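Local coordinates for YARHG domain-containing protein (Legionella pneumophila subsp. pneumophila, PDB 4G2A), which is of unknown function, with a suggested but unproven role in nutrient binding, and combines a strand-rich DUF4424 region with a helical YARHG domain, at residues 275-280 and 305-310; 270-275 and 293-298; 10-15 and 21-26. One frame throughout, in Å; residues are numbered along the deposited sequence.

Interaction 1 (275-280 and 305-310). With SO4 (sulfate ion), chain C.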
# COMPACT_ATOMS: atom_id res chain seq x y z
N ALA A 275 -1.86 -7.18 24.40
CA ALA A 275 -1.52 -8.14 23.33
C ALA A 275 -1.16 -7.42 22.04
O ALA A 275 -0.42 -7.95 21.21
CB ALA A 275 -2.68 -9.08 23.09
N GLN A 276 -1.69 -6.20 21.90
CA GLN A 276 -1.47 -5.18 20.86
C GLN A 276 0.03 -4.94 20.68
O GLN A 276 0.49 -4.74 19.56
CB GLN A 276 -2.17 -3.87 21.35
CG GLN A 276 -2.25 -2.73 20.34
CD GLN A 276 -2.59 -1.37 20.94
OE1 GLN A 276 -2.32 -0.32 20.33
NE2 GLN A 276 -3.17 -1.33 22.13
N TYR A 277 0.80 -4.95 21.80
CA TYR A 277 2.24 -4.68 21.81
C TYR A 277 3.09 -5.96 21.98
O TYR A 277 4.31 -5.90 22.10
CB TYR A 277 2.56 -3.66 22.91
CG TYR A 277 1.75 -2.38 22.78
CD1 TYR A 277 1.98 -1.50 21.73
CD2 TYR A 277 0.74 -2.08 23.68
CE1 TYR A 277 1.23 -0.34 21.58
CE2 TYR A 277 -0.03 -0.93 23.54
CZ TYR A 277 0.23 -0.05 22.50
OH TYR A 277 -0.49 1.11 22.34
N GLY A 278 2.43 -7.10 21.97
CA GLY A 278 3.10 -8.40 22.06
C GLY A 278 3.45 -8.90 23.44
O GLY A 278 4.44 -9.62 23.59
N ARG A 279 2.62 -8.57 24.46
CA ARG A 279 2.82 -9.06 25.81
C ARG A 279 2.72 -10.58 25.80
O ARG A 279 1.89 -11.11 25.07
CB ARG A 279 1.79 -8.46 26.77
CG ARG A 279 2.03 -8.84 28.24
CD ARG A 279 0.81 -8.57 29.06
NE ARG A 279 1.05 -8.85 30.47
CZ ARG A 279 0.86 -10.03 31.05
NH1 ARG A 279 0.45 -11.07 30.33
NH2 ARG A 279 1.10 -10.19 32.34
N GLN A 280 3.58 -11.26 26.55
CA GLN A 280 3.57 -12.72 26.61
C GLN A 280 2.63 -13.14 27.73
O GLN A 280 2.66 -12.56 28.82
CB GLN A 280 4.98 -13.28 26.78
CG GLN A 280 5.74 -13.27 25.45
CD GLN A 280 7.16 -12.77 25.58
OE1 GLN A 280 7.41 -11.57 25.77
NE2 GLN A 280 8.11 -13.68 25.46
N ARG A 305 5.26 0.34 29.33
CA ARG A 305 5.56 1.71 28.85
C ARG A 305 5.02 1.95 27.42
O ARG A 305 4.82 3.10 27.03
CB ARG A 305 7.07 2.02 28.88
CG ARG A 305 7.70 2.01 30.28
CD ARG A 305 7.33 3.22 31.11
NE ARG A 305 8.24 3.38 32.24
CZ ARG A 305 8.40 4.51 32.91
NH1 ARG A 305 7.72 5.60 32.57
NH2 ARG A 305 9.26 4.58 33.93
N MSE A 306 4.74 0.86 26.67
CA MSE A 306 4.18 0.91 25.31
C MSE A 306 2.71 1.37 25.28
O MSE A 306 2.24 1.80 24.22
CB MSE A 306 4.32 -0.46 24.63
CG MSE A 306 5.75 -0.73 24.21
SE MSE A 306 6.16 -2.56 23.75
CE MSE A 306 7.99 -2.32 23.17
N LEU A 307 1.99 1.30 26.42
CA LEU A 307 0.59 1.72 26.47
C LEU A 307 0.49 3.25 26.30
O LEU A 307 1.18 4.01 26.98
CB LEU A 307 -0.12 1.27 27.76
CG LEU A 307 -0.20 -0.23 28.02
CD1 LEU A 307 -0.51 -0.48 29.46
CD2 LEU A 307 -1.24 -0.90 27.17
N ASN A 308 -0.35 3.66 25.35
CA ASN A 308 -0.57 5.05 25.01
C ASN A 308 -1.79 5.59 25.77
O ASN A 308 -2.39 4.86 26.57
CB ASN A 308 -0.67 5.24 23.47
CG ASN A 308 -1.87 4.65 22.75
OD1 ASN A 308 -2.91 4.37 23.32
ND2 ASN A 308 -1.79 4.57 21.43
N GLU A 309 -2.15 6.87 25.54
CA GLU A 309 -3.25 7.56 26.20
C GLU A 309 -4.61 6.91 25.91
O GLU A 309 -5.44 6.84 26.82
CB GLU A 309 -3.26 9.05 25.82
CG GLU A 309 -2.11 9.82 26.47
CD GLU A 309 -1.91 11.27 26.08
OE1 GLU A 309 -2.92 12.01 25.97
OE2 GLU A 309 -0.74 11.69 25.94
N GLU A 310 -4.82 6.40 24.68
CA GLU A 310 -6.06 5.73 24.27
C GLU A 310 -6.26 4.44 25.07
O GLU A 310 -7.36 4.20 25.57
CB GLU A 310 -6.08 5.43 22.76
CG GLU A 310 -6.29 6.64 21.86
CD GLU A 310 -5.14 7.62 21.81
OE1 GLU A 310 -4.08 7.26 21.25
OE2 GLU A 310 -5.28 8.73 22.37
S SO4 C . -0.96 -13.82 32.11
O1 SO4 C . 0.50 -13.82 31.97
O2 SO4 C . -1.32 -14.58 33.30
O3 SO4 C . -1.38 -12.45 32.23
O4 SO4 C . -1.63 -14.40 30.97
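The side chain of Y277 lies against the backbone and side chain of M306, a selenomethionine. Its CB starts beside the selenium, 3.9 Å from M306 SE. That atom sits obliquely to the ring, 52° off the normal, as a Met-aromatic contact. With CG anti to the carbonyl carbon (chi1 -55°), the ring runs on along M306 in the opposite direction to that side chain. CG meets M306 CB at 3.7 Å; the same CB lies over the face, 4.0 Å from the ring centroid and 21° off the normal, a CH-pi contact. Further out on this face, the backbone carbonyl of M306 takes over, its O 3.2 Å from Y277 CZ. At the rim, near the ring plane, CE2 touches L307 CD2 at 3.8 Å. Q276 CG lies over the centre of the other face, 4.2 Å above the plane, so the ring is sandwiched.

Y277 belongs to a type I beta turn, A275 to G278, closed by G278 N bonding to A275 O, that carries the YARHG domain chain out of helix 263-275. The opposite segment leads into helix 309-321, with N308 as N-cap. The hydroxyl at the tip of Y277 reaches this helix start, bonding to D311 OD2 as well as to R241. D311 OD2 also accepts a bond from N308 N, the backbone of the N-cap residue.

Beyond the turn, R279 extends from CG to NE towards a sulfate, probably from the crystallisation liquor. NH1 makes two weak hydrogen bonds, 3.0 Å to sulfate O3 and 3.2 Å to O1. S283 and Q282 also bind this ion.

Interaction 2 (270-275 and 293-298); sequences RNTIYA and KWWYVP
A275 meets two consecutive aromatic residues: W295 turns an edge to its methyl and Y296 an edge to its carbonyl. The CB of A275 lies near the indole plane, 3.8 Å from W295 CZ3. The same methyl also touches the phenol, with A275 CB 3.8 Å from Y296 CD1. The carbonyl O of A275 lies near the plane of the phenol ring, 3.3 Å from Y296 CD1. One turn earlier, T272 crosses W295 at about a right angle and touches it with its methyl branch, CG2 being 3.7 Å from W295 CH2, while its OG1 bonds back to F268 O within the helix.

Within the YARHG domain, the contact brings the C-terminal end of helix 263-275 against the connection between helices 284-291 and 309-321, in a buried place. The two rings reach it by different torsions. W295 holds CG between its backbone N and carbonyl carbon (chi1 44°), whereas Y296 swings CG opposite the backbone N (chi1 178°). K293 CB covers part of one indole face, 3.7 Å above the plane, and Y239 also stacks on W295. The phenol has P298 N over the rim of one face, and its OH bonds to R279 O, which fixes the far end of the ring.

The polar link between the segments is made by water. Water 1 hydrogen-bonds to A275 O at 2.8 Å and accepts a hydrogen bond from V297 N at 3.0 Å, bridging the end of the helix to the extended chain.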
# COMPACT_ATOMS: atom_id res chain seq x y z
N ARG A 270 -9.72 -6.59 27.72
CA ARG A 270 -8.70 -5.99 28.57
C ARG A 270 -7.30 -6.43 28.16
O ARG A 270 -6.39 -5.60 28.11
CB ARG A 270 -8.94 -6.38 30.05
CG ARG A 270 -7.79 -6.00 31.00
CD ARG A 270 -7.86 -6.68 32.36
NE ARG A 270 -9.12 -6.42 33.07
CZ ARG A 270 -9.43 -5.28 33.69
NH1 ARG A 270 -8.59 -4.25 33.67
NH2 ARG A 270 -10.60 -5.16 34.30
N ASN A 271 -7.13 -7.73 27.94
CA ASN A 271 -5.84 -8.31 27.64
C ASN A 271 -5.38 -8.02 26.20
O ASN A 271 -4.17 -7.94 25.98
CB ASN A 271 -5.85 -9.78 27.99
CG ASN A 271 -5.72 -9.95 29.49
OD1 ASN A 271 -4.64 -9.80 30.06
ND2 ASN A 271 -6.83 -10.14 30.20
N THR A 272 -6.34 -7.73 25.27
CA THR A 272 -6.08 -7.35 23.87
C THR A 272 -5.34 -5.98 23.85
O THR A 272 -4.53 -5.73 22.94
CB THR A 272 -7.42 -7.32 23.12
OG1 THR A 272 -7.87 -8.66 22.97
CG2 THR A 272 -7.36 -6.67 21.73
N ILE A 273 -5.61 -5.12 24.86
CA ILE A 273 -5.01 -3.79 25.02
C ILE A 273 -3.48 -3.93 25.14
O ILE A 273 -2.75 -3.13 24.56
CB ILE A 273 -5.64 -3.01 26.22
CG1 ILE A 273 -7.14 -2.72 25.97
CG2 ILE A 273 -4.90 -1.69 26.50
CD1 ILE A 273 -7.96 -2.30 27.19
N TYR A 274 -3.02 -5.01 25.82
CA TYR A 274 -1.62 -5.35 26.06
C TYR A 274 -1.04 -6.24 24.95
O TYR A 274 0.14 -6.12 24.64
CB TYR A 274 -1.50 -6.10 27.40
CG TYR A 274 -2.02 -5.33 28.59
CD1 TYR A 274 -1.20 -4.44 29.28
CD2 TYR A 274 -3.30 -5.56 29.08
CE1 TYR A 274 -1.65 -3.78 30.41
CE2 TYR A 274 -3.78 -4.87 30.20
CZ TYR A 274 -2.95 -3.98 30.86
OH TYR A 274 -3.38 -3.29 31.97
N ALA A 275 -1.86 -7.18 24.40
CA ALA A 275 -1.52 -8.14 23.33
C ALA A 275 -1.16 -7.42 22.04
O ALA A 275 -0.42 -7.95 21.21
CB ALA A 275 -2.68 -9.08 23.09
N LYS A 293 -4.78 -15.53 17.11
CA LYS A 293 -5.05 -14.21 16.52
C LYS A 293 -3.92 -13.87 15.55
O LYS A 293 -2.75 -13.90 15.95
CB LYS A 293 -5.20 -13.10 17.59
CG LYS A 293 -6.41 -13.23 18.53
CD LYS A 293 -7.75 -13.05 17.85
CE LYS A 293 -8.88 -13.53 18.71
NZ LYS A 293 -10.21 -13.24 18.11
N TRP A 294 -4.27 -13.58 14.28
CA TRP A 294 -3.31 -13.24 13.22
C TRP A 294 -2.45 -11.98 13.57
O TRP A 294 -1.29 -11.87 13.16
CB TRP A 294 -4.04 -13.03 11.87
CG TRP A 294 -4.92 -11.81 11.84
CD1 TRP A 294 -6.25 -11.75 12.11
CD2 TRP A 294 -4.51 -10.47 11.51
NE1 TRP A 294 -6.71 -10.45 11.98
CE2 TRP A 294 -5.65 -9.64 11.64
CE3 TRP A 294 -3.29 -9.88 11.11
CZ2 TRP A 294 -5.61 -8.26 11.40
CZ3 TRP A 294 -3.24 -8.51 10.94
CH2 TRP A 294 -4.40 -7.72 11.03
N TRP A 295 -3.04 -11.02 14.28
CA TRP A 295 -2.38 -9.75 14.59
C TRP A 295 -1.39 -9.87 15.74
O TRP A 295 -0.48 -9.02 15.84
CB TRP A 295 -3.40 -8.66 14.91
CG TRP A 295 -4.52 -9.08 15.80
CD1 TRP A 295 -5.77 -9.49 15.42
CD2 TRP A 295 -4.53 -9.06 17.24
NE1 TRP A 295 -6.54 -9.75 16.52
CE2 TRP A 295 -5.82 -9.46 17.65
CE3 TRP A 295 -3.58 -8.70 18.22
CZ2 TRP A 295 -6.19 -9.51 19.01
CZ3 TRP A 295 -3.95 -8.75 19.55
CH2 TRP A 295 -5.24 -9.16 19.94
N TYR A 296 -1.58 -10.89 16.60
CA TYR A 296 -0.74 -11.12 17.75
C TYR A 296 0.55 -11.80 17.38
O TYR A 296 0.57 -12.90 16.81
CB TYR A 296 -1.47 -11.90 18.84
CG TYR A 296 -0.60 -12.21 20.04
CD1 TYR A 296 -0.35 -11.24 21.02
CD2 TYR A 296 -0.02 -13.46 20.20
CE1 TYR A 296 0.44 -11.52 22.13
CE2 TYR A 296 0.77 -13.75 21.31
CZ TYR A 296 0.99 -12.78 22.28
OH TYR A 296 1.78 -13.08 23.36
N VAL A 297 1.64 -11.14 17.77
CA VAL A 297 3.03 -11.55 17.59
C VAL A 297 3.70 -11.33 18.95
O VAL A 297 3.72 -10.18 19.41
CB VAL A 297 3.70 -10.76 16.42
CG1 VAL A 297 5.22 -10.90 16.42
CG2 VAL A 297 3.13 -11.19 15.07
N PRO A 298 4.18 -12.38 19.65
CA PRO A 298 4.84 -12.15 20.95
C PRO A 298 6.12 -11.32 20.77
O PRO A 298 6.90 -11.57 19.85
CB PRO A 298 5.14 -13.56 21.47
CG PRO A 298 4.32 -14.48 20.63
CD PRO A 298 4.23 -13.81 19.30
O HOH W 1 1.14 -8.37 18.89

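Interaction 3 (10-15 and 21-26); sequences GSLPIP and IKMVSE
The flat peptide group that follows P13 is touched by the methyl of M23, a selenomethionine, with P13 O 3.7 Å from M23 CE; this oxygen is hydrogen-bonded to W167 NE1. The other flat group is the E26 carboxylate: E26 OE1 is hydrogen-bonded to T175 OG1, while the aliphatic CG of E26 approaches L12 CD2 at 4.1 Å. The puckered pyrrolidine ring of P13 meets the same M23 methyl at its CD corner, 3.8 Å from CE.

L12 crosses M23 obliquely, and its CD2 lies 3.9 Å from M23 SE. M23 first extends with CG anti to the backbone N (chi1 -157°), then bends at its last torsion (chi3 -97°), which turns CE to P13 while the selenium stays beside the leucine branches.

The closest CA pair, L12 and E26, is 9.1 Å apart, a separation that side chains fill. Each segment has its own strand neighbours: 10-15 pairs with 60-68 and 155-160, whereas 21-33 pairs with 43-54 and 174-180. L12 and P13 also touch F50, and M23 touches F52, both on strand 43-54, the neighbour of 21-33.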
# COMPACT_ATOMS: atom_id res chain seq x y z
N GLY A 10 2.56 4.10 -6.95
CA GLY A 10 3.25 3.78 -8.18
C GLY A 10 2.37 3.92 -9.41
O GLY A 10 1.14 3.95 -9.32
N SER A 11 3.01 4.07 -10.56
CA SER A 11 2.32 4.23 -11.83
C SER A 11 3.13 3.60 -12.95
O SER A 11 4.37 3.60 -12.88
CB SER A 11 2.09 5.71 -12.14
OG SER A 11 1.01 6.28 -11.41
N LEU A 12 2.44 3.07 -13.98
CA LEU A 12 3.10 2.55 -15.19
C LEU A 12 3.81 3.71 -15.91
O LEU A 12 3.31 4.84 -15.81
CB LEU A 12 2.06 1.93 -16.17
CG LEU A 12 1.55 0.52 -15.92
CD1 LEU A 12 0.57 0.14 -16.98
CD2 LEU A 12 2.68 -0.51 -15.90
N PRO A 13 4.91 3.50 -16.67
CA PRO A 13 5.43 4.60 -17.49
C PRO A 13 4.41 4.90 -18.58
O PRO A 13 3.65 4.00 -18.97
CB PRO A 13 6.75 4.06 -18.08
CG PRO A 13 6.95 2.71 -17.50
CD PRO A 13 5.62 2.24 -16.98
N ILE A 14 4.32 6.14 -19.04
CA ILE A 14 3.35 6.44 -20.08
C ILE A 14 4.02 7.19 -21.23
O ILE A 14 5.00 7.90 -21.00
CB ILE A 14 2.12 7.21 -19.52
CG1 ILE A 14 2.49 8.55 -18.89
CG2 ILE A 14 1.32 6.35 -18.56
CD1 ILE A 14 1.74 9.66 -19.46
N PRO A 15 3.49 7.10 -22.47
CA PRO A 15 4.07 7.91 -23.55
C PRO A 15 3.47 9.33 -23.58
O PRO A 15 2.31 9.52 -23.22
CB PRO A 15 3.69 7.14 -24.82
CG PRO A 15 2.49 6.30 -24.45
CD PRO A 15 2.33 6.31 -22.94
N ILE A 21 4.58 1.57 -29.94
CA ILE A 21 5.37 0.86 -28.93
C ILE A 21 4.40 0.09 -28.04
O ILE A 21 3.50 0.71 -27.46
CB ILE A 21 6.27 1.83 -28.08
CG1 ILE A 21 7.17 2.79 -28.93
CG2 ILE A 21 7.05 1.08 -26.98
CD1 ILE A 21 8.35 2.18 -29.63
N LYS A 22 4.57 -1.24 -27.93
CA LYS A 22 3.69 -2.05 -27.09
C LYS A 22 4.42 -2.50 -25.84
O LYS A 22 5.62 -2.75 -25.86
CB LYS A 22 3.06 -3.24 -27.86
CG LYS A 22 3.99 -4.30 -28.40
CD LYS A 22 3.21 -5.37 -29.18
CE LYS A 22 4.09 -6.52 -29.62
NZ LYS A 22 3.37 -7.49 -30.49
N MSE A 23 3.69 -2.53 -24.72
CA MSE A 23 4.19 -2.98 -23.43
C MSE A 23 3.95 -4.47 -23.38
O MSE A 23 2.80 -4.88 -23.47
CB MSE A 23 3.49 -2.21 -22.31
CG MSE A 23 4.29 -2.17 -21.04
SE MSE A 23 3.20 -1.47 -19.61
CE MSE A 23 3.76 0.34 -19.63
N VAL A 24 5.01 -5.28 -23.38
CA VAL A 24 4.81 -6.72 -23.51
C VAL A 24 4.90 -7.47 -22.17
O VAL A 24 4.34 -8.56 -22.07
CB VAL A 24 5.73 -7.35 -24.59
CG1 VAL A 24 5.29 -6.93 -25.99
CG2 VAL A 24 7.19 -7.00 -24.36
N SER A 25 5.55 -6.90 -21.15
CA SER A 25 5.64 -7.52 -19.84
C SER A 25 6.05 -6.52 -18.77
O SER A 25 6.68 -5.51 -19.08
CB SER A 25 6.62 -8.69 -19.84
OG SER A 25 7.97 -8.26 -19.68
N GLU A 26 5.65 -6.79 -17.53
CA GLU A 26 5.97 -6.00 -16.34
C GLU A 26 6.25 -6.94 -15.18
O GLU A 26 5.70 -8.04 -15.12
CB GLU A 26 4.86 -5.00 -15.94
CG GLU A 26 4.24 -4.15 -17.06
CD GLU A 26 3.30 -4.93 -17.97
OE1 GLU A 26 2.46 -5.69 -17.45
OE2 GLU A 26 3.47 -4.84 -19.20

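How the interactions relate
Interactions 1 and 2 share A275 and grip the end of helix 263-275 and the turn after it, within the YARHG range. Their centres are about 9 Å apart, and they touch where R279 O meets Y296 OH and where L307 packs on Y274. Interaction 3 lies beyond the chain's centre in the DUF4424 range, with its centre about 45 Å from that of interaction 1. It joins strands through aliphatic and selenium contacts and is buried, as is interaction 2, which adds aromatic edges and a bridging water. Interaction 1 is only partly buried; there an aromatic face meets a carbonyl, and a sulfate binds nearby.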